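Local coordinates for protein peroxisomal acyl-CoA oxidase 1A (Solanum lycopersicum, PDB 2FON) that probably oxidises acyl-CoA thioesters in the first step of peroxisomal beta-oxidation, using a bound FAD cofactor, at residues L198-S202 and M256-V260; F506-S510 and A544-L548. All blocks are in the same frame, centred on the assembly; numbering follows the deposited sequence.

Both contacts are buried, but they lie on opposite sides of the chain's centre, with nearest atoms about 26 Å apart, and share no helix or strand. Interaction 1 belongs to the beta-rich middle domain close to FAD and to the second subunit; there, across the contact, three backbone N-H groups of a loop bond to one aspartate, with glycines where the chains run closest. Interaction 2 joins two antiparallel helices of the C-terminal region, away from the annotated sites and untouched by another chain. Its chemistry is that of side chains: a leucine packed between helices, and an arginine gripping a glutamine oxygen while its guanidinium lies over an alanine methyl.

Interaction 1: L198-S202 and M256-V260; sequences LGKVS and MDNGV
With chi1 at 50°, Asp257 sets its CG between its own backbone N and carbonyl carbon, which brings the carboxylate to the backbone N-H groups of Lys200 and Val201. OD2 accepts both. Lys200 N, 2.8 Å from Asp257 OD2, uses the anti lone pair. Val201 N, 2.9 Å from the same Asp257 OD2, comes from the syn side along a nearly straight N-H path, tilted out of the carboxylate plane. Val201 CG2 lies 3.5 Å from Asp257 OD1, and the two side chains cross at about a right angle. The aspartate also works through its backbone: Gly199 N donates to Asp257 O at 2.8 Å, tilted from the carbonyl plane. Asp257 is the centre of an inverse gamma turn leading into strand 258-263, the middle strand of a three-stranded antiparallel sheet in the acyl-CoA dehydrogenase-type middle domain, and residues 198-202 follow its outermost strand within the chain, 192-196. An alanine here would probably leave the N-H groups of Lys200 and Val201 without the carboxylate oxygen they share, and the loop freer to shift. Gly199 and Gly259 bring their CA atoms to 3.9 Å, an approach that the lack of a side chain on both residues probably helps to permit. Beside them Leu198 lays CD2 against Gly259 CA at 3.7 Å. Phe81 of helix 77-97 packs on Asp257, Lys200 and Val201, while Lys200 NZ is hydrogen-bonded to Ser660 O of the second subunit. Next to Asp257, Asn258 touches FAD and donates through ND2 to Trp194 O.

Interaction 2: F506-S510 and A544-L548; sequences FEARS and AHCQL
Arg509 and Gln547 meet between two antiparallel helices, 499-521 and 535-558; the axes of the two short segments approach to 9.0 Å at a signed crossing angle of -162°, within the helical C-terminal region of the acyl-CoA oxidase fold. The arginine reaches across end-on, NH1 and NH2 both donating to Gln547 OE1, at 2.6 and 2.8 Å. The oxygen lies close to the guanidinium plane, and the guanidinium and amide planes stand 35° apart. An alanine suits position 544 because its small methyl lets the flat cation settle over it, CB of Ala544 lying 3.4 Å from Arg509 CZ. Leu548 sends its branched end to the other helix because chi1, at 159°, sets CG opposite the backbone N; there CD1 meets Phe506 CB at 3.7 Å and the aliphatic CG of Glu507 at 3.9 Å. Farther out, Asp589 forms a salt bridge with Arg509 NH2 and probably helps to balance its buried charge, Arg479 forms a salt bridge with Glu507, and the Phe506 ring meets Phe590 edge-to-face. Tyr476 OH is hydrogen-bonded to both Ser510 OG and His545 ND1, linking the helices where Ser510 OG lies 3.7 Å from His545 CB.

Interaction 1: L198-S202 and M256-V260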
loop_
_atom_site.group_PDB
_atom_site.type_symbol
_atom_site.label_atom_id
_atom_site.label_comp_id
_atom_site.label_asym_id
_atom_site.label_seq_id
_atom_site.Cartn_x
_atom_site.Cartn_y
_atom_site.Cartn_z
ATOM N N LEU B 198 -12.884 18.792 14.622
ATOM C CA LEU B 198 -12.628 20.199 14.875
ATOM C C LEU B 198 -13.084 21.022 13.710
ATOM O O LEU B 198 -13.543 22.117 13.878
ATOM C CB LEU B 198 -11.140 20.352 15.097
ATOM C CG LEU B 198 -10.526 21.723 15.030
ATOM C CD1 LEU B 198 -10.897 22.485 16.233
ATOM C CD2 LEU B 198 -8.984 21.514 14.901
ATOM N N GLY B 199 -12.920 20.493 12.509
ATOM C CA GLY B 199 -13.322 21.168 11.296
ATOM C C GLY B 199 -14.610 21.936 11.442
ATOM O O GLY B 199 -14.601 23.138 11.296
ATOM N N LYS B 200 -15.697 21.237 11.782
ATOM C CA LYS B 200 -17.081 21.753 11.697
ATOM C C LYS B 200 -17.925 21.451 12.929
ATOM O O LYS B 200 -18.722 22.273 13.355
ATOM C CB LYS B 200 -17.793 21.136 10.478
ATOM C CG LYS B 200 -17.182 21.479 9.112
ATOM C CD LYS B 200 -17.483 22.904 8.711
ATOM C CE LYS B 200 -16.197 23.612 8.320
ATOM N NZ LYS B 200 -16.367 25.085 8.014
ATOM N N VAL B 201 -17.751 20.269 13.500
ATOM C CA VAL B 201 -18.616 19.822 14.575
ATOM C C VAL B 201 -18.288 20.355 15.962
ATOM O O VAL B 201 -19.144 20.877 16.603
ATOM C CB VAL B 201 -18.663 18.331 14.669
ATOM C CG1 VAL B 201 -19.870 17.930 15.604
ATOM C CG2 VAL B 201 -18.811 17.723 13.305
ATOM N N SER B 202 -17.067 20.209 16.431
ATOM C CA SER B 202 -16.727 20.565 17.782
ATOM C C SER B 202 -17.085 21.968 18.282
ATOM O O SER B 202 -16.760 22.988 17.622
ATOM C CB SER B 202 -15.223 20.441 17.940
ATOM O OG SER B 202 -14.898 19.207 18.501
ATOM N N MET B 256 -14.865 12.420 8.249
ATOM C CA MET B 256 -14.302 13.016 9.480
ATOM C C MET B 256 -13.886 14.472 9.167
ATOM O O MET B 256 -13.209 14.745 8.134
ATOM C CB MET B 256 -13.101 12.167 9.994
ATOM C CG MET B 256 -12.311 12.752 11.113
ATOM S SD MET B 256 -13.173 12.539 12.686
ATOM C CE MET B 256 -12.727 10.831 13.167
ATOM N N ASP B 257 -14.300 15.398 10.014
ATOM C CA ASP B 257 -13.939 16.796 9.786
ATOM C C ASP B 257 -12.616 17.203 10.449
ATOM O O ASP B 257 -12.645 17.892 11.462
ATOM C CB ASP B 257 -15.077 17.767 10.205
ATOM C CG ASP B 257 -15.625 17.504 11.639
ATOM O OD1 ASP B 257 -15.907 16.324 12.037
ATOM O OD2 ASP B 257 -15.788 18.510 12.368
ATOM N N ASN B 258 -11.485 16.780 9.887
ATOM C CA ASN B 258 -10.187 17.110 10.421
ATOM C C ASN B 258 -9.898 18.620 10.232
ATOM O O ASN B 258 -10.061 19.194 9.149
ATOM C CB ASN B 258 -9.110 16.270 9.740
ATOM C CG ASN B 258 -9.289 14.773 9.973
ATOM O OD1 ASN B 258 -9.980 14.074 9.195
ATOM N ND2 ASN B 258 -8.687 14.261 11.062
ATOM N N GLY B 259 -9.441 19.266 11.285
ATOM C CA GLY B 259 -9.464 20.714 11.288
ATOM C C GLY B 259 -8.150 21.467 11.242
ATOM O O GLY B 259 -7.079 20.946 11.614
ATOM N N VAL B 260 -8.255 22.696 10.767
ATOM C CA VAL B 260 -7.202 23.643 10.892
ATOM C C VAL B 260 -7.790 24.633 11.854
ATOM O O VAL B 260 -8.975 24.911 11.796
ATOM C CB VAL B 260 -6.908 24.331 9.548
ATOM C CG1 VAL B 260 -8.216 24.829 8.880
ATOM C CG2 VAL B 260 -5.960 25.472 9.740
#

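Interaction 2: F506-S510 and A544-L548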
loop_
_atom_site.group_PDB
_atom_site.type_symbol
_atom_site.label_atom_id
_atom_site.label_comp_id
_atom_site.label_asym_id
_atom_site.label_seq_id
_atom_site.Cartn_x
_atom_site.Cartn_y
_atom_site.Cartn_z
ATOM N N PHE B 506 14.211 -16.764 18.663
ATOM C CA PHE B 506 13.896 -15.350 18.601
ATOM C C PHE B 506 14.659 -14.499 19.616
ATOM O O PHE B 506 15.005 -13.334 19.359
ATOM C CB PHE B 506 12.395 -15.159 18.744
ATOM C CG PHE B 506 11.658 -15.292 17.456
ATOM C CD1 PHE B 506 11.269 -16.542 16.989
ATOM C CD2 PHE B 506 11.403 -14.180 16.687
ATOM C CE1 PHE B 506 10.634 -16.672 15.765
ATOM C CE2 PHE B 506 10.762 -14.298 15.457
ATOM C CZ PHE B 506 10.379 -15.545 15.008
ATOM N N GLU B 507 14.906 -15.104 20.775
ATOM C CA GLU B 507 15.674 -14.492 21.845
ATOM C C GLU B 507 17.099 -14.283 21.394
ATOM O O GLU B 507 17.639 -13.188 21.527
ATOM C CB GLU B 507 15.620 -15.364 23.093
ATOM C CG GLU B 507 14.288 -15.257 23.855
ATOM C CD GLU B 507 14.248 -16.029 25.187
ATOM O OE1 GLU B 507 13.319 -15.778 25.972
ATOM O OE2 GLU B 507 15.116 -16.893 25.481
ATOM N N ALA B 508 17.689 -15.318 20.805
ATOM C CA ALA B 508 19.082 -15.256 20.353
ATOM C C ALA B 508 19.232 -14.137 19.342
ATOM O O ALA B 508 19.998 -13.191 19.541
ATOM C CB ALA B 508 19.512 -16.578 19.755
ATOM N N ARG B 509 18.452 -14.238 18.278
ATOM C CA ARG B 509 18.432 -13.243 17.246
ATOM C C ARG B 509 18.412 -11.807 17.806
ATOM O O ARG B 509 19.199 -10.944 17.382
ATOM C CB ARG B 509 17.212 -13.466 16.373
ATOM C CG ARG B 509 17.037 -12.374 15.324
ATOM C CD ARG B 509 15.605 -12.112 15.114
ATOM N NE ARG B 509 15.350 -11.308 13.946
ATOM C CZ ARG B 509 14.129 -10.845 13.670
ATOM N NH1 ARG B 509 13.117 -11.162 14.476
ATOM N NH2 ARG B 509 13.913 -10.068 12.601
ATOM N N SER B 510 17.496 -11.554 18.738
ATOM C CA SER B 510 17.315 -10.218 19.240
ATOM C C SER B 510 18.514 -9.801 20.101
ATOM O O SER B 510 19.124 -8.743 19.878
ATOM C CB SER B 510 15.983 -10.112 19.983
ATOM O OG SER B 510 15.868 -8.850 20.614
ATOM N N ALA B 544 13.122 -6.711 15.655
ATOM C CA ALA B 544 13.380 -8.094 16.112
ATOM C C ALA B 544 12.842 -8.373 17.551
ATOM O O ALA B 544 12.194 -9.408 17.816
ATOM C CB ALA B 544 14.873 -8.418 16.003
ATOM N N HIS B 545 13.097 -7.415 18.443
ATOM C CA HIS B 545 12.581 -7.434 19.814
ATOM C C HIS B 545 11.065 -7.459 19.883
ATOM O O HIS B 545 10.496 -8.271 20.620
ATOM C CB HIS B 545 13.156 -6.271 20.625
ATOM C CG HIS B 545 12.511 -6.081 21.964
ATOM N ND1 HIS B 545 12.735 -6.930 23.035
ATOM C CD2 HIS B 545 11.671 -5.115 22.414
ATOM C CE1 HIS B 545 12.043 -6.504 24.078
ATOM N NE2 HIS B 545 11.380 -5.409 23.726
ATOM N N CYS B 546 10.414 -6.588 19.121
ATOM C CA CYS B 546 8.963 -6.596 19.074
ATOM C C CYS B 546 8.379 -7.924 18.569
ATOM O O CYS B 546 7.407 -8.444 19.117
ATOM C CB CYS B 546 8.433 -5.416 18.272
ATOM S SG CYS B 546 8.888 -3.801 19.075
ATOM N N GLN B 547 8.995 -8.462 17.530
ATOM C CA GLN B 547 8.618 -9.730 16.950
ATOM C C GLN B 547 8.714 -10.783 18.010
ATOM O O GLN B 547 7.873 -11.679 18.057
ATOM C CB GLN B 547 9.535 -10.048 15.786
ATOM C CG GLN B 547 9.135 -9.280 14.534
ATOM C CD GLN B 547 10.072 -9.476 13.361
ATOM O OE1 GLN B 547 11.257 -9.676 13.515
ATOM N NE2 GLN B 547 9.548 -9.402 12.205
ATOM N N LEU B 548 9.710 -10.648 18.887
ATOM C CA LEU B 548 9.930 -11.607 19.929
ATOM C C LEU B 548 8.819 -11.468 20.970
ATOM O O LEU B 548 8.340 -12.447 21.530
ATOM C CB LEU B 548 11.327 -11.430 20.562
ATOM C CG LEU B 548 11.502 -12.029 21.967
ATOM C CD1 LEU B 548 11.369 -13.537 21.943
ATOM C CD2 LEU B 548 12.793 -11.646 22.618
#